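Local coordinates for McyG protein (Microcystis aeruginosa PCC 7806, PDB 4R0M) that binds phenylalanyl-adenylate in its adenylation domain and, as part of microcystin synthetase, probably activates an amino-acid-like substrate for loading onto its carrier domain, at residues N198-M202 with V231-I235; E338-I343 with S396-Y401. One frame throughout, in Å; residues are numbered along the deposited sequence.

Contact 1: residues N198-M202 with V231-I235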
loop_
_atom_site.group_PDB
_atom_site.type_symbol
_atom_site.label_atom_id
_atom_site.label_comp_id
_atom_site.label_asym_id
_atom_site.label_seq_id
_atom_site.Cartn_x
_atom_site.Cartn_y
_atom_site.Cartn_z
ATOM N N ASN A 198 3.381 15.262 -11.075
ATOM C CA ASN A 198 3.448 13.805 -10.895
ATOM C C ASN A 198 2.076 13.221 -10.582
ATOM O O ASN A 198 1.597 12.324 -11.274
ATOM C CB ASN A 198 4.420 13.419 -9.763
ATOM C CG ASN A 198 5.888 13.560 -10.148
ATOM O OD1 ASN A 198 6.726 13.891 -9.304
ATOM N ND2 ASN A 198 6.210 13.301 -11.412
ATOM N N ILE A 199 1.452 13.755 -9.534
ATOM C CA ILE A 199 0.182 13.250 -9.014
ATOM C C ILE A 199 -0.959 13.419 -10.025
ATOM O O ILE A 199 -1.687 12.464 -10.315
ATOM C CB ILE A 199 -0.168 13.924 -7.663
ATOM C CG1 ILE A 199 0.879 13.557 -6.603
ATOM C CG2 ILE A 199 -1.563 13.525 -7.195
ATOM C CD1 ILE A 199 0.961 14.523 -5.438
ATOM N N LEU A 200 -1.090 14.625 -10.572
ATOM C CA LEU A 200 -2.188 14.941 -11.485
ATOM C C LEU A 200 -2.039 14.307 -12.864
ATOM O O LEU A 200 -3.024 14.137 -13.583
ATOM C CB LEU A 200 -2.417 16.454 -11.569
ATOM C CG LEU A 200 -2.835 17.060 -10.224
ATOM C CD1 LEU A 200 -2.935 18.574 -10.305
ATOM C CD2 LEU A 200 -4.138 16.454 -9.716
ATOM N N SER A 201 -0.808 13.940 -13.216
ATOM C CA SER A 201 -0.545 13.174 -14.430
ATOM C C SER A 201 -0.958 11.703 -14.275
ATOM O O SER A 201 -1.309 11.048 -15.260
ATOM C CB SER A 201 0.924 13.291 -14.829
ATOM O OG SER A 201 1.253 14.623 -15.185
HETATM N N MSE A 202 -0.965 11.177 -13.066
HETATM C CA MSE A 202 -1.465 9.860 -12.806
HETATM C C MSE A 202 -2.944 9.933 -12.834
HETATM O O MSE A 202 -3.575 9.100 -13.444
HETATM C CB MSE A 202 -0.921 9.373 -11.462
HETATM C CG MSE A 202 -1.453 8.032 -10.986
HETATM SE SE MSE A 202 -3.208 8.072 -10.172
HETATM C CE MSE A 202 -3.677 6.240 -10.151
ATOM N N VAL A 231 -3.645 9.175 -3.114
ATOM C CA VAL A 231 -3.737 9.562 -4.511
ATOM C C VAL A 231 -4.912 8.898 -5.226
ATOM O O VAL A 231 -5.882 9.579 -5.572
ATOM C CB VAL A 231 -2.402 9.315 -5.253
ATOM C CG1 VAL A 231 -2.431 9.942 -6.632
ATOM C CG2 VAL A 231 -1.237 9.894 -4.465
ATOM N N PHE A 232 -4.839 7.582 -5.428
ATOM C CA PHE A 232 -5.850 6.845 -6.194
ATOM C C PHE A 232 -7.262 6.950 -5.612
ATOM O O PHE A 232 -8.237 7.075 -6.357
ATOM C CB PHE A 232 -5.436 5.374 -6.373
ATOM C CG PHE A 232 -6.476 4.515 -7.055
ATOM C CD1 PHE A 232 -6.972 4.849 -8.317
ATOM C CD2 PHE A 232 -6.943 3.359 -6.442
ATOM C CE1 PHE A 232 -7.926 4.053 -8.938
ATOM C CE2 PHE A 232 -7.892 2.557 -7.061
ATOM C CZ PHE A 232 -8.384 2.906 -8.310
ATOM N N LEU A 233 -7.369 6.905 -4.288
ATOM C CA LEU A 233 -8.672 6.967 -3.628
ATOM C C LEU A 233 -8.819 8.209 -2.749
ATOM O O LEU A 233 -9.631 8.240 -1.822
ATOM C CB LEU A 233 -8.942 5.682 -2.836
ATOM C CG LEU A 233 -8.971 4.387 -3.657
ATOM C CD1 LEU A 233 -9.035 3.169 -2.749
ATOM C CD2 LEU A 233 -10.118 4.372 -4.660
ATOM N N GLY A 234 -8.030 9.232 -3.062
ATOM C CA GLY A 234 -8.100 10.515 -2.381
ATOM C C GLY A 234 -8.131 11.643 -3.390
ATOM O O GLY A 234 -9.200 12.139 -3.749
ATOM N N ILE A 235 -6.947 12.026 -3.861
ATOM C CA ILE A 235 -6.783 13.141 -4.795
ATOM C C ILE A 235 -7.503 12.920 -6.131
ATOM O O ILE A 235 -8.032 13.871 -6.712
ATOM C CB ILE A 235 -5.286 13.460 -5.017
ATOM C CG1 ILE A 235 -4.664 14.000 -3.723
ATOM C CG2 ILE A 235 -5.092 14.453 -6.160
ATOM C CD1 ILE A 235 -3.161 13.834 -3.634
#
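I199 and I235 each turn CG2 away from the backbone N, and the two CG2 methyls run out from their helices and meet, 3.8 Å apart between I199 CG2 and I235 CG2. The side chains cross there at about a right angle. The same I199 methyl also touches V231, with CG2 and V231 CG1 separated by 3.7 Å, so one branch of I199 packs against two residues of the opposing helix. V231 and I235 are four apart and both have CB directed toward 198-202; the wider pi-type turn spanning 231-235 still leaves them on one face.

M202, a selenomethionine, reaches further: its CG leaves anti to the backbone N (chi1 175°) and the chain then bends at chi2 (-80°), which lays the selenium beside V231. SE is 4.1 Å from V231 CG1, and the terminal methyl CE lies 4.0 Å from F232 CD1, approaching the ring obliquely. At the other end, L200 CD2 adds a looser touch on I235 CG2 at 4.2 Å.

Every touch across the segments is between carbon or selenium atoms of apolar side chains, and all the touching residues are buried. The helix segments cross at -94°, their axes 10.7 Å apart, a near-perpendicular packing within the AMP-binding domain that places the F232 side chain about 4 Å from the bound phenylalanyl-adenylate. Helix 19-27 flanks the L200 and I235 end, with V22 on L200 and L19 on I235. At the opposite end M202 and F232 both reach S341 and W345 of strand 341-345, while F232 also touches I270 of strand 270-273.

Contact 2: residues E338-I343 with S396-Y401. With FA5 (adenosine-5'-[phenylalaninyl-phosphate]), chain C.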
loop_
_atom_site.group_PDB
_atom_site.type_symbol
_atom_site.label_atom_id
_atom_site.label_comp_id
_atom_site.label_asym_id
_atom_site.label_seq_id
_atom_site.Cartn_x
_atom_site.Cartn_y
_atom_site.Cartn_z
ATOM N N GLU A 338 6.606 5.461 -5.991
ATOM C CA GLU A 338 7.392 6.197 -6.980
ATOM C C GLU A 338 6.591 6.635 -8.215
ATOM O O GLU A 338 7.035 7.507 -8.968
ATOM C CB GLU A 338 8.622 5.379 -7.396
ATOM C CG GLU A 338 9.742 5.354 -6.358
ATOM C CD GLU A 338 9.579 4.274 -5.297
ATOM O OE1 GLU A 338 8.501 3.647 -5.213
ATOM O OE2 GLU A 338 10.545 4.047 -4.540
ATOM N N SER A 339 5.416 6.039 -8.412
ATOM C CA SER A 339 4.550 6.388 -9.541
ATOM C C SER A 339 3.153 6.839 -9.103
ATOM O O SER A 339 2.188 6.690 -9.854
ATOM C CB SER A 339 4.449 5.216 -10.530
ATOM O OG SER A 339 3.688 4.144 -9.991
ATOM N N CYS A 340 3.054 7.393 -7.894
ATOM C CA CYS A 340 1.781 7.879 -7.341
ATOM C C CYS A 340 0.741 6.755 -7.476
ATOM O O CYS A 340 -0.315 6.936 -8.096
ATOM C CB CYS A 340 1.310 9.138 -8.083
ATOM S SG CYS A 340 2.584 10.391 -8.355
ATOM N N SER A 341 1.056 5.607 -6.873
ATOM C CA SER A 341 0.237 4.385 -6.951
ATOM C C SER A 341 0.099 3.871 -8.395
ATOM O O SER A 341 1.084 3.854 -9.138
ATOM C CB SER A 341 -1.115 4.523 -6.221
ATOM O OG SER A 341 -2.059 5.258 -6.977
ATOM N N GLY A 342 -1.112 3.461 -8.780
ATOM C CA GLY A 342 -1.363 2.773 -10.055
ATOM C C GLY A 342 -0.733 3.366 -11.300
ATOM O O GLY A 342 -0.853 4.564 -11.554
ATOM N N ILE A 343 -0.056 2.518 -12.075
ATOM C CA ILE A 343 0.560 2.927 -13.343
ATOM C C ILE A 343 0.128 2.033 -14.516
ATOM O O ILE A 343 0.108 2.482 -15.665
ATOM C CB ILE A 343 2.105 3.021 -13.245
ATOM C CG1 ILE A 343 2.683 3.745 -14.469
ATOM C CG2 ILE A 343 2.735 1.646 -13.046
ATOM C CD1 ILE A 343 4.123 4.185 -14.325
ATOM N N SER A 396 4.005 10.815 -14.455
ATOM C CA SER A 396 3.491 10.332 -13.169
ATOM C C SER A 396 4.582 9.734 -12.274
ATOM O O SER A 396 4.368 9.537 -11.075
ATOM C CB SER A 396 2.358 9.323 -13.377
ATOM O OG SER A 396 2.843 8.093 -13.887
ATOM N N VAL A 397 5.745 9.460 -12.863
ATOM C CA VAL A 397 6.865 8.835 -12.158
ATOM C C VAL A 397 7.764 9.884 -11.504
ATOM O O VAL A 397 8.095 10.898 -12.121
ATOM C CB VAL A 397 7.690 7.941 -13.114
ATOM C CG1 VAL A 397 8.901 7.340 -12.412
ATOM C CG2 VAL A 397 6.813 6.839 -13.690
ATOM N N THR A 398 8.149 9.625 -10.254
ATOM C CA THR A 398 9.041 10.503 -9.485
ATOM C C THR A 398 10.356 10.794 -10.216
ATOM O O THR A 398 10.831 9.980 -11.010
ATOM C CB THR A 398 9.334 9.925 -8.074
ATOM O OG1 THR A 398 10.072 10.879 -7.303
ATOM C CG2 THR A 398 10.134 8.624 -8.152
ATOM N N LYS A 399 10.933 11.962 -9.941
ATOM C CA LYS A 399 12.184 12.373 -10.571
ATOM C C LYS A 399 13.412 12.060 -9.714
ATOM O O LYS A 399 14.531 11.995 -10.231
ATOM C CB LYS A 399 12.142 13.860 -10.933
ATOM C CG LYS A 399 11.305 14.163 -12.167
ATOM C CD LYS A 399 10.944 15.638 -12.252
ATOM C CE LYS A 399 9.985 15.907 -13.402
ATOM N NZ LYS A 399 9.328 17.240 -13.273
ATOM N N GLY A 400 13.201 11.864 -8.412
ATOM C CA GLY A 400 14.298 11.555 -7.494
ATOM C C GLY A 400 13.913 11.475 -6.026
ATOM O O GLY A 400 12.877 12.001 -5.612
ATOM N N TYR A 401 14.760 10.812 -5.244
ATOM C CA TYR A 401 14.571 10.693 -3.799
ATOM C C TYR A 401 15.141 11.904 -3.068
ATOM O O TYR A 401 15.988 12.619 -3.601
ATOM C CB TYR A 401 15.219 9.409 -3.270
ATOM C CG TYR A 401 14.628 8.133 -3.824
ATOM C CD1 TYR A 401 13.553 7.509 -3.194
ATOM C CD2 TYR A 401 15.149 7.543 -4.977
ATOM C CE1 TYR A 401 13.011 6.337 -3.697
ATOM C CE2 TYR A 401 14.614 6.371 -5.487
ATOM C CZ TYR A 401 13.545 5.774 -4.845
ATOM O OH TYR A 401 13.012 4.611 -5.349
HETATM C C FA5 C . 2.441 0.060 -2.976
HETATM O O FA5 C . 2.324 -0.977 -2.334
HETATM C CA FA5 C . 1.617 0.276 -4.220
HETATM N N FA5 C . 1.813 -0.921 -5.003
HETATM C CB FA5 C . 0.121 0.428 -3.912
HETATM C CG FA5 C . -0.876 0.511 -5.076
HETATM C CD1 FA5 C . -0.583 0.126 -6.384
HETATM C CD2 FA5 C . -2.167 0.989 -4.814
HETATM C CE1 FA5 C . -1.545 0.224 -7.397
HETATM C CE2 FA5 C . -3.139 1.085 -5.816
HETATM C CZ FA5 C . -2.826 0.702 -7.118
HETATM P P FA5 C . 4.913 0.680 -2.027
HETATM O OP1 FA5 C . 4.883 0.413 -0.545
HETATM O OP2 FA5 C . 5.849 1.737 -2.555
HETATM O OP3 FA5 C . 3.411 1.054 -2.518
HETATM O "O5'" FA5 C . 5.277 -0.724 -2.731
HETATM C "C5'" FA5 C . 5.462 -0.854 -4.139
HETATM C "C4'" FA5 C . 5.864 -2.291 -4.432
HETATM O "O4'" FA5 C . 4.812 -3.217 -4.134
HETATM C "C3'" FA5 C . 6.179 -2.529 -5.895
HETATM O "O3'" FA5 C . 7.504 -2.123 -6.232
HETATM C "C2'" FA5 C . 5.997 -4.025 -6.013
HETATM O "O2'" FA5 C . 7.176 -4.711 -5.577
HETATM C "C1'" FA5 C . 4.879 -4.325 -5.037
HETATM N N9 FA5 C . 3.608 -4.459 -5.795
HETATM C C8 FA5 C . 2.645 -3.524 -5.886
HETATM N N7 FA5 C . 1.607 -3.949 -6.647
HETATM C C5 FA5 C . 1.904 -5.190 -7.072
HETATM C C6 FA5 C . 1.248 -6.222 -7.913
HETATM N N6 FA5 C . 0.035 -6.005 -8.471
HETATM N N1 FA5 C . 1.903 -7.392 -8.110
HETATM C C2 FA5 C . 3.115 -7.625 -7.566
HETATM N N3 FA5 C . 3.765 -6.738 -6.788
HETATM C C4 FA5 C . 3.225 -5.523 -6.510
HETATM O O HOH W 1 1.314 6.287 -12.407
#
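Two hydrogen bonds tie E338 to 396-401, one through its backbone and one through its carboxylate. T398 N donates to E338 O over 2.7 Å, straight both at the hydrogen (171°) and at the carbonyl. Y401 OH donates a hydrogen bond to E338 OE2, also at 2.7 Å, reaching the oxygen on its anti side and 22° out of the carboxylate plane. Carboxylate and ring planes stand 77° apart, and OE2 lies at the ring edge. The bend of E338 at chi2 turns the carboxylate toward this phenol.

A water supplies a third polar link, donating to S339 O and G342 O and accepting from S396 OG, at 2.8 Å from that hydroxyl. Weaker CA-H...O contacts run in both directions, from V397 CA to E338 O and from S339 CA to S396 O.

Apolar contacts fill in between: T398 CG2 lies 3.7 Å from E338 CB, the two side chains pointing the same way, and I343 CD1 meets V397 CG2 at 3.8 Å. T398 OG1 is taken up by I193 O.

G342 N comes within 3.5 Å of FA5 CE1, on the phenyl ring of the ligand. The sequence ending at E338 fits the fifth core motif of adenylation domains and the run from strand 388-394 through Y401 fits the sixth, so the arrangement joins these two motifs beside the adenylate pocket.

Overall arrangement
Contact 1 comes first along the chain and closes before contact 2 opens; their centres are 10 Å apart, on the same side of the chain's centre. Strand 341-345, within the mixed nine-stranded sheet, brings them together: helices 196-210 and 227-240 pack against it, while the loop after strand 388-394 meets the turn leading into it. Direct touches confirm the continuity, with M202 CG 3.3 Å from C340 O and F232 CB 3.4 Å from S341 OG. S341 and G342 belong to the adenylate pocket and the F232 side chain is about 4 Å from the ligand, so where the contacts join, these residues lie beside the phenylalanyl end of the bound adenylate; the E338-Y401 part extends away.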